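Local coordinates for protein putative xanthine dehydrogenase YAGS fad-binding subunit (Escherichia coli, PDB 5G5G) that is the molybdenum-cofactor-binding subunit of a periplasmic aldehyde oxidase, carrying a pterin cytosine dinucleotide and probably oxidising aldehydes to carboxylic acids, at residues Leu443-Gln455 with Thr561-Phe574. Residues are numbered along the deposited sequence; the frame is centred on the assembly and turned at random.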
loop_
_atom_site.group_PDB
_atom_site.type_symbol
_atom_site.label_atom_id
_atom_site.label_comp_id
_atom_site.label_asym_id
_atom_site.label_seq_id
_atom_site.Cartn_x
_atom_site.Cartn_y
_atom_site.Cartn_z
ATOM N N LEU C 443 17.002 12.701 15.737
ATOM C CA LEU C 443 16.286 13.643 16.603
ATOM C C LEU C 443 16.070 13.028 17.990
ATOM O O LEU C 443 15.931 11.832 18.114
ATOM C CB LEU C 443 14.922 13.974 15.987
ATOM C CG LEU C 443 14.930 14.554 14.567
ATOM C CD1 LEU C 443 13.479 14.740 14.071
ATOM C CD2 LEU C 443 15.706 15.867 14.480
ATOM N N LEU C 444 16.059 13.869 19.028
ATOM C CA LEU C 444 15.949 13.402 20.384
ATOM C C LEU C 444 14.735 14.040 21.027
ATOM O O LEU C 444 14.527 15.219 20.859
ATOM C CB LEU C 444 17.158 13.825 21.196
ATOM C CG LEU C 444 18.527 13.198 20.905
ATOM C CD1 LEU C 444 18.448 11.690 20.783
ATOM C CD2 LEU C 444 19.180 13.807 19.680
ATOM N N GLU C 445 14.007 13.275 21.823
ATOM C CA GLU C 445 12.810 13.728 22.508
ATOM C C GLU C 445 12.720 12.963 23.835
ATOM O O GLU C 445 13.227 11.836 23.948
ATOM C CB GLU C 445 11.580 13.444 21.656
ATOM C CG GLU C 445 11.436 14.230 20.342
ATOM C CD GLU C 445 11.269 15.750 20.511
ATOM O OE1 GLU C 445 10.668 16.191 21.539
ATOM O OE2 GLU C 445 11.762 16.502 19.609
ATOM N N LYS C 446 12.166 13.601 24.862
ATOM C CA LYS C 446 11.999 12.959 26.150
ATOM C C LYS C 446 11.142 11.699 26.080
ATOM O O LYS C 446 10.121 11.681 25.358
ATOM C CB LYS C 446 11.325 13.956 27.120
ATOM C CG LYS C 446 11.090 13.442 28.529
ATOM C CD LYS C 446 10.352 14.461 29.399
ATOM C CE LYS C 446 10.291 14.003 30.866
ATOM N NZ LYS C 446 9.549 14.970 31.734
ATOM N N SER C 447 11.521 10.668 26.850
ATOM C CA SER C 447 10.794 9.434 26.842
ATOM C C SER C 447 10.918 8.705 28.141
ATOM O O SER C 447 12.001 8.647 28.715
ATOM C CB SER C 447 11.289 8.549 25.708
ATOM O OG SER C 447 10.425 7.426 25.487
ATOM N N GLY C 448 9.824 8.106 28.602
ATOM C CA GLY C 448 9.791 7.416 29.886
ATOM C C GLY C 448 9.233 6.013 29.849
ATOM O O GLY C 448 8.631 5.594 28.863
ATOM N N ALA C 449 9.465 5.299 30.944
ATOM C CA ALA C 449 9.062 3.919 31.073
ATOM C C ALA C 449 8.988 3.506 32.524
ATOM O O ALA C 449 9.603 4.107 33.398
ATOM C CB ALA C 449 10.037 3.014 30.318
ATOM N N ARG C 450 8.181 2.494 32.794
ATOM C CA ARG C 450 8.104 1.867 34.105
ATOM C C ARG C 450 8.573 0.430 33.903
ATOM O O ARG C 450 8.162 -0.226 32.954
ATOM C CB ARG C 450 6.650 1.922 34.593
ATOM C CG ARG C 450 6.407 1.346 35.953
ATOM C CD ARG C 450 5.076 1.840 36.569
ATOM N NE ARG C 450 3.935 1.737 35.666
ATOM C CZ ARG C 450 3.122 2.716 35.228
ATOM N NH1 ARG C 450 3.263 4.004 35.553
ATOM N NH2 ARG C 450 2.136 2.392 34.433
ATOM N N VAL C 451 9.503 -0.022 34.732
ATOM C CA VAL C 451 10.039 -1.391 34.651
ATOM C C VAL C 451 9.916 -2.029 36.030
ATOM O O VAL C 451 10.272 -1.420 37.038
ATOM C CB VAL C 451 11.493 -1.412 34.197
ATOM C CG1 VAL C 451 11.996 -2.857 34.005
ATOM C CG2 VAL C 451 11.638 -0.651 32.898
ATOM N N HIS C 452 9.381 -3.236 36.062
ATOM C CA HIS C 452 9.179 -3.985 37.322
ATOM C C HIS C 452 9.986 -5.269 37.319
ATOM O O HIS C 452 10.025 -5.982 36.279
ATOM C CB HIS C 452 7.775 -4.440 37.485
ATOM C CG HIS C 452 6.742 -3.399 37.234
ATOM N ND1 HIS C 452 6.172 -2.682 38.261
ATOM C CD2 HIS C 452 6.128 -2.998 36.104
ATOM C CE1 HIS C 452 5.242 -1.881 37.773
ATOM N NE2 HIS C 452 5.187 -2.063 36.469
ATOM N N LEU C 453 10.636 -5.562 38.438
ATOM C CA LEU C 453 11.191 -6.903 38.670
ATOM C C LEU C 453 10.148 -7.616 39.515
ATOM O O LEU C 453 9.894 -7.214 40.675
ATOM C CB LEU C 453 12.530 -6.863 39.405
ATOM C CG LEU C 453 13.161 -8.216 39.752
ATOM C CD1 LEU C 453 13.502 -8.989 38.475
ATOM C CD2 LEU C 453 14.412 -8.071 40.605
ATOM N N GLU C 454 9.562 -8.657 38.936
ATOM C CA GLU C 454 8.476 -9.419 39.568
ATOM C C GLU C 454 9.049 -10.442 40.572
ATOM O O GLU C 454 10.202 -10.801 40.503
ATOM C CB GLU C 454 7.625 -10.132 38.491
ATOM C CG GLU C 454 7.108 -9.243 37.341
ATOM C CD GLU C 454 6.015 -8.254 37.762
ATOM O OE1 GLU C 454 5.537 -8.311 38.912
ATOM O OE2 GLU C 454 5.618 -7.417 36.911
ATOM N N GLN C 455 8.219 -10.925 41.484
ATOM C CA GLN C 455 8.681 -11.902 42.504
ATOM C C GLN C 455 9.152 -13.247 41.921
ATOM O O GLN C 455 10.020 -13.903 42.500
ATOM C CB GLN C 455 7.598 -12.125 43.568
ATOM C CG GLN C 455 7.332 -10.890 44.426
ATOM C CD GLN C 455 6.586 -11.217 45.710
ATOM O OE1 GLN C 455 5.396 -11.513 45.681
ATOM N NE2 GLN C 455 7.271 -11.140 46.827
ATOM N N THR C 561 13.416 -9.598 45.546
ATOM C CA THR C 561 11.989 -9.349 45.538
ATOM C C THR C 561 11.247 -10.241 46.510
ATOM O O THR C 561 10.022 -10.264 46.489
ATOM C CB THR C 561 11.403 -9.585 44.139
ATOM O OG1 THR C 561 11.877 -10.841 43.636
ATOM C CG2 THR C 561 11.833 -8.482 43.225
ATOM N N ALA C 562 11.958 -10.969 47.359
ATOM C CA ALA C 562 11.286 -11.703 48.443
ATOM C C ALA C 562 10.352 -10.742 49.213
ATOM O O ALA C 562 9.223 -11.108 49.521
ATOM C CB ALA C 562 12.289 -12.362 49.354
ATOM N N GLY C 563 10.790 -9.493 49.420
ATOM C CA GLY C 563 9.923 -8.444 49.984
ATOM C C GLY C 563 8.722 -7.937 49.167
ATOM O O GLY C 563 7.864 -7.230 49.714
ATOM N N GLY C 564 8.628 -8.290 47.883
ATOM C CA GLY C 564 7.585 -7.782 47.006
ATOM C C GLY C 564 8.250 -7.239 45.748
ATOM O O GLY C 564 9.464 -7.087 45.708
ATOM N N ARG C 565 7.453 -6.971 44.731
ATOM C CA ARG C 565 8.020 -6.522 43.430
ATOM C C ARG C 565 8.719 -5.159 43.569
ATOM O O ARG C 565 8.449 -4.411 44.521
ATOM C CB ARG C 565 6.997 -6.602 42.304
ATOM C CG ARG C 565 5.935 -5.542 42.155
ATOM C CD ARG C 565 5.233 -5.828 40.824
ATOM N NE ARG C 565 4.194 -4.878 40.489
ATOM C CZ ARG C 565 3.648 -4.731 39.278
ATOM N NH1 ARG C 565 4.051 -5.475 38.228
ATOM N NH2 ARG C 565 2.675 -3.830 39.094
ATOM N N LEU C 566 9.716 -4.920 42.709
ATOM C CA LEU C 566 10.451 -3.666 42.709
ATOM C C LEU C 566 10.089 -2.932 41.426
ATOM O O LEU C 566 10.119 -3.537 40.328
ATOM C CB LEU C 566 11.947 -3.915 42.809
ATOM C CG LEU C 566 12.460 -4.487 44.131
ATOM C CD1 LEU C 566 13.915 -4.950 44.013
ATOM C CD2 LEU C 566 12.286 -3.495 45.296
ATOM N N THR C 567 9.712 -1.651 41.558
ATOM C CA THR C 567 9.205 -0.879 40.440
ATOM C C THR C 567 9.979 0.431 40.301
ATOM O O THR C 567 10.144 1.152 41.287
ATOM C CB THR C 567 7.704 -0.547 40.629
ATOM O OG1 THR C 567 6.961 -1.766 40.637
ATOM C CG2 THR C 567 7.186 0.354 39.506
ATOM N N ALA C 568 10.452 0.716 39.090
ATOM C CA ALA C 568 11.140 1.946 38.780
ATOM C C ALA C 568 10.384 2.622 37.670
ATOM O O ALA C 568 9.938 1.958 36.738
ATOM C CB ALA C 568 12.568 1.663 38.361
ATOM N N GLU C 569 10.252 3.931 37.743
ATOM C CA GLU C 569 9.628 4.713 36.676
ATOM C C GLU C 569 10.468 5.945 36.457
ATOM O O GLU C 569 10.657 6.757 37.382
ATOM C CB GLU C 569 8.218 5.112 37.053
ATOM C CG GLU C 569 7.546 5.935 35.983
ATOM C CD GLU C 569 6.067 6.066 36.210
ATOM O OE1 GLU C 569 5.473 5.289 36.978
ATOM O OE2 GLU C 569 5.503 6.966 35.615
ATOM N N GLU C 570 11.026 6.050 35.272
ATOM C CA GLU C 570 11.923 7.165 34.962
ATOM C C GLU C 570 11.786 7.574 33.508
ATOM O O GLU C 570 11.316 6.835 32.695
ATOM C CB GLU C 570 13.403 6.782 35.219
ATOM C CG GLU C 570 13.755 6.341 36.621
ATOM C CD GLU C 570 13.743 7.440 37.667
ATOM O OE1 GLU C 570 14.067 8.598 37.326
ATOM O OE2 GLU C 570 13.488 7.111 38.838
ATOM N N SER C 571 12.295 8.756 33.221
ATOM C CA SER C 571 12.419 9.257 31.881
ATOM C C SER C 571 13.859 9.673 31.588
ATOM O O SER C 571 14.624 9.990 32.497
ATOM C CB SER C 571 11.517 10.462 31.684
ATOM O OG SER C 571 10.159 10.043 31.730
ATOM N N ILE C 572 14.172 9.652 30.304
ATOM C CA ILE C 572 15.344 10.309 29.782
ATOM C C ILE C 572 14.979 11.636 29.149
ATOM O O ILE C 572 13.993 11.727 28.382
ATOM C CB ILE C 572 16.096 9.388 28.836
ATOM C CG1 ILE C 572 17.437 10.037 28.489
ATOM C CG2 ILE C 572 15.328 9.022 27.585
ATOM C CD1 ILE C 572 18.574 9.105 28.439
ATOM N N GLU C 573 15.804 12.645 29.420
ATOM C CA GLU C 573 15.692 13.962 28.810
ATOM C C GLU C 573 17.016 14.282 28.185
ATOM O O GLU C 573 18.031 13.798 28.653
ATOM C CB GLU C 573 15.445 15.022 29.880
ATOM C CG GLU C 573 14.146 14.862 30.628
ATOM C CD GLU C 573 13.923 16.017 31.582
ATOM O OE1 GLU C 573 14.861 16.345 32.328
ATOM O OE2 GLU C 573 12.828 16.581 31.565
ATOM N N PHE C 574 16.987 15.119 27.161
ATOM C CA PHE C 574 18.187 15.426 26.366
ATOM C C PHE C 574 18.570 16.883 26.435
ATOM O O PHE C 574 17.732 17.744 26.341
ATOM C CB PHE C 574 17.985 14.986 24.932
ATOM C CG PHE C 574 17.841 13.508 24.780
ATOM C CD1 PHE C 574 18.956 12.696 24.655
ATOM C CD2 PHE C 574 16.590 12.905 24.853
ATOM C CE1 PHE C 574 18.823 11.298 24.561
ATOM C CE2 PHE C 574 16.439 11.512 24.750
ATOM C CZ PHE C 574 17.567 10.713 24.598
HETATM O O HOH W 1 11.170 -13.272 44.912
#
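The carbonyl O of Thr-561 takes two N-H groups: its own type I turn closes on it through Gly-564 N at 2.8 Å, and Gln-455 NE2 reaches it across the contact at 2.9 Å, nearly straight (170°) and within the amide plane. A water joins Gln-455 O to Thr-561 OG1. Beyond this turn, His-452 ND1 and Thr-567 OG1 share a hydrogen bond of 2.7 Å at the ring edge, while the guanidinium of Arg-565 lies flat over one ring face, the planes only 6° apart. A chi1 of 78° sets Arg-565 CG between its backbone N and carbonyl carbon, and the chain runs extended to NE, bringing the guanidinium there. Arg-565 NH1 also meets Glu-454 OE2 at 2.8 Å in a salt bridge whose hydrogen bond is bent and weak; Thr-460 binds the same oxygen. The backbones form an antiparallel ladder from Ser-447/Ile-572 to Leu-453/Leu-566, neighbouring strands of a mixed sheet in the molybdopterin-binding domain. On the face bearing His-452, Arg-450 NH1 makes a salt bridge to Glu-569 OE1 at 2.9 Å, met from above the carboxylate plane; Glu-462 OE1 forms a salt bridge with Arg-450 NE and a hydrogen bond with His-452 NE2. Past the ladder, Leu-444 CB sits over the Phe-574 ring in a CH-pi contact.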